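Local coordinates for mariner Mos1 transposase (Drosophila mauritiana, PDB 4MDB), which moves the Mos1 transposon by a cut-and-paste mechanism, its catalytic domain using divalent magnesium or manganese ions to cleave and join DNA, at residues A[13-16]-A[17-21]. The protein carries 1 engineered substitution. Numbering follows the deposited sequence.
Sequences KNTC and EILLS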
ATOM      1  N   LYS A  13     -12.605  -0.398  14.445  1.00 15.62           N
ATOM      2  CA  LYS A  13     -13.321   0.834  14.797  1.00 15.16           C
ATOM      3  C   LYS A  13     -12.434   1.793  15.502  1.00 17.09           C
ATOM      4  O   LYS A  13     -12.435   3.000  15.208  1.00 17.92           O
ATOM      5  CB  LYS A  13     -14.607   0.534  15.666  1.00 16.26           C
ATOM      6  CG  LYS A  13     -15.498   1.678  15.850  1.00 19.41           C
ATOM      7  CD  LYS A  13     -16.541   1.373  16.918  1.00 21.52           C
ATOM      8  CE  LYS A  13     -17.485   2.524  16.934  1.00 24.32           C
ATOM      9  NZ  LYS A  13     -18.416   2.508  18.119  1.00 27.49           N
ATOM     10  N   ASN A  14     -11.650   1.282  16.423  1.00 18.10           N
ATOM     11  CA  ASN A  14     -10.787   2.127  17.253  1.00 20.19           C
ATOM     12  C   ASN A  14      -9.699   2.835  16.378  1.00 18.00           C
ATOM     13  O   ASN A  14      -9.458   4.043  16.531  1.00 19.20           O
ATOM     14  CB  ASN A  14     -10.074   1.314  18.318  1.00 25.36           C
ATOM     15  CG  ASN A  14     -11.012   0.904  19.457  1.00 33.38           C
ATOM     16  OD1 ASN A  14     -12.146   1.426  19.559  1.00 34.29           O
ATOM     17  ND2 ASN A  14     -10.540  -0.003  20.330  1.00 31.84           N
ATOM     18  N   THR A  15      -9.144   2.050  15.470  1.00 16.82           N
ATOM     19  CA  THR A  15      -8.084   2.587  14.510  1.00 17.92           C
ATOM     20  C   THR A  15      -8.693   3.681  13.652  1.00 18.25           C
ATOM     21  O   THR A  15      -8.117   4.791  13.543  1.00 15.94           O
ATOM     22  CB  THR A  15      -7.492   1.481  13.698  1.00 18.08           C
ATOM     23  OG1 THR A  15      -6.844   0.571  14.631  1.00 18.29           O
ATOM     24  CG2 THR A  15      -6.439   2.019  12.676  1.00 21.02           C
ATOM     25  N   CYS A  16      -9.860   3.411  13.065  1.00 15.86           N
ATOM     26  CA  CYS A  16     -10.529   4.446  12.263  1.00 15.81           C
ATOM     27  C   CYS A  16     -10.887   5.723  13.059  1.00 16.29           C
ATOM     28  O   CYS A  16     -10.824   6.826  12.546  1.00 15.82           O
ATOM     29  CB  CYS A  16     -11.748   3.917  11.559  1.00 16.80           C
ATOM     30  SG  CYS A  16     -11.297   2.661  10.333  1.00 16.33           S
ATOM     31  N   GLU A  17     -11.339   5.560  14.318  1.00 18.02           N
ATOM     32  CA  GLU A  17     -11.620   6.757  15.151  1.00 18.34           C
ATOM     33  C   GLU A  17     -10.404   7.662  15.333  1.00 18.27           C
ATOM     34  O   GLU A  17     -10.517   8.903  15.221  1.00 18.61           O
ATOM     35  CB  GLU A  17     -12.138   6.337  16.555  1.00 21.06           C
ATOM     36  CG  GLU A  17     -13.563   5.795  16.514  1.00 22.86           C
ATOM     37  CD  GLU A  17     -14.069   5.391  17.913  1.00 28.64           C
ATOM     38  OE1 GLU A  17     -15.303   5.335  18.076  1.00 33.07           O
ATOM     39  OE2 GLU A  17     -13.240   5.195  18.848  1.00 30.94           O
ATOM     40  N   ILE A  18      -9.270   7.026  15.595  1.00 17.36           N
ATOM     41  CA  ILE A  18      -7.995   7.689  15.845  1.00 18.62           C
ATOM     42  C   ILE A  18      -7.608   8.424  14.556  1.00 16.62           C
ATOM     43  O   ILE A  18      -7.239   9.622  14.606  1.00 18.23           O
ATOM     44  CB  ILE A  18      -6.900   6.726  16.279  1.00 22.02           C
ATOM     45  CG1 ILE A  18      -7.175   6.179  17.691  1.00 27.93           C
ATOM     46  CG2 ILE A  18      -5.507   7.366  16.267  1.00 21.99           C
ATOM     47  CD1 ILE A  18      -6.371   4.933  17.968  1.00 30.24           C
ATOM     48  N   LEU A  19      -7.648   7.726  13.418  1.00 16.83           N
ATOM     49  CA  LEU A  19      -7.194   8.349  12.144  1.00 17.26           C
ATOM     50  C   LEU A  19      -8.118   9.517  11.746  1.00 17.91           C
ATOM     51  O   LEU A  19      -7.656  10.613  11.329  1.00 15.40           O
ATOM     52  CB  LEU A  19      -7.109   7.296  11.046  1.00 17.14           C
ATOM     53  CG  LEU A  19      -6.063   6.223  11.267  1.00 15.46           C
ATOM     54  CD1 LEU A  19      -6.238   5.063  10.278  1.00 15.77           C
ATOM     55  CD2 LEU A  19      -4.669   6.807  11.229  1.00 16.51           C
ATOM     56  N   LEU A  20      -9.426   9.318  11.928  1.00 17.46           N
ATOM     57  CA  LEU A  20     -10.431  10.314  11.541  1.00 19.05           C
ATOM     58  C   LEU A  20     -10.345  11.529  12.391  1.00 18.48           C
ATOM     59  O   LEU A  20     -10.365  12.653  11.861  1.00 20.50           O
ATOM     60  CB  LEU A  20     -11.858   9.729  11.646  1.00 20.39           C
ATOM     61  CG  LEU A  20     -12.950  10.529  10.933  1.00 25.25           C
ATOM     62  CD1 LEU A  20     -12.726  10.649   9.421  1.00 24.50           C
ATOM     63  CD2 LEU A  20     -14.252   9.735  11.189  1.00 28.34           C
ATOM     64  N   SER A  21     -10.150  11.349  13.693  1.00 19.76           N
ATOM     65  CA  SER A  21      -9.997  12.514  14.578  1.00 23.26           C
ATOM     66  C   SER A  21      -8.692  13.292  14.321  1.00 22.63           C
ATOM     67  O   SER A  21      -8.659  14.519  14.337  1.00 23.74           O
ATOM     68  CB  SER A  21     -10.155  12.179  16.053  1.00 27.03           C
ATOM     69  OG  SER A  21      -9.094  11.421  16.484  1.00 29.83           O
TER
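Lys-13 and Glu-17 meet one helical turn apart, and their backbones show how an alpha-helix settles its own polar groups. The carbonyl oxygen of Lys-13 accepts the N-H of Glu-17, O to N 2.9 Å. The next three bonds of the same i to i+4 pattern follow residue by residue: Ile-18 N donates to Asn-14 O at 3.1 Å, Leu-19 N to Thr-15 O at 3.0 Å, and Leu-20 N to Cys-16 O at 2.9 Å. Of the four, the bond from Leu-19 N to Thr-15 O is the straightest at its hydrogen (164°). The side chains divide their polar partners differently. Although Lys-13 NZ comes within 4.2 Å of Glu-17 OE1, this is too far for a salt bridge; NZ forms its salt bridge with Asp-220 OD1, reached by an extended chain whose CG stands anti to the backbone N (chi1 -169°). The Glu-17 side chain lies obliquely across that of the lysine, Glu-17 OE1 3.7 Å from Lys-13 CE.

All this belongs to helix 6-25, the N-terminal helix of the RNase H-like catalytic domain, which packs against helix 209-218 near the C-terminus. Its inward face carries Thr-15, Cys-16 and Leu-19. Cys-16 rests on Cys-216 and Val-217, and Leu-19 on Trp-213, while Pro-152, from a loop, touches both Thr-15 and Leu-19. Buried Thr-15 turns its hydroxyl beside its own backbone N (chi1 -62°), where OG1 is hydrogen-bonded to the carbonyl oxygen of Arg-11, one turn back. That rotation leaves the methyl CG2 to run alongside Leu-19, pointing the same way, with Thr-15 CG2 3.9 Å from Leu-19 CD1.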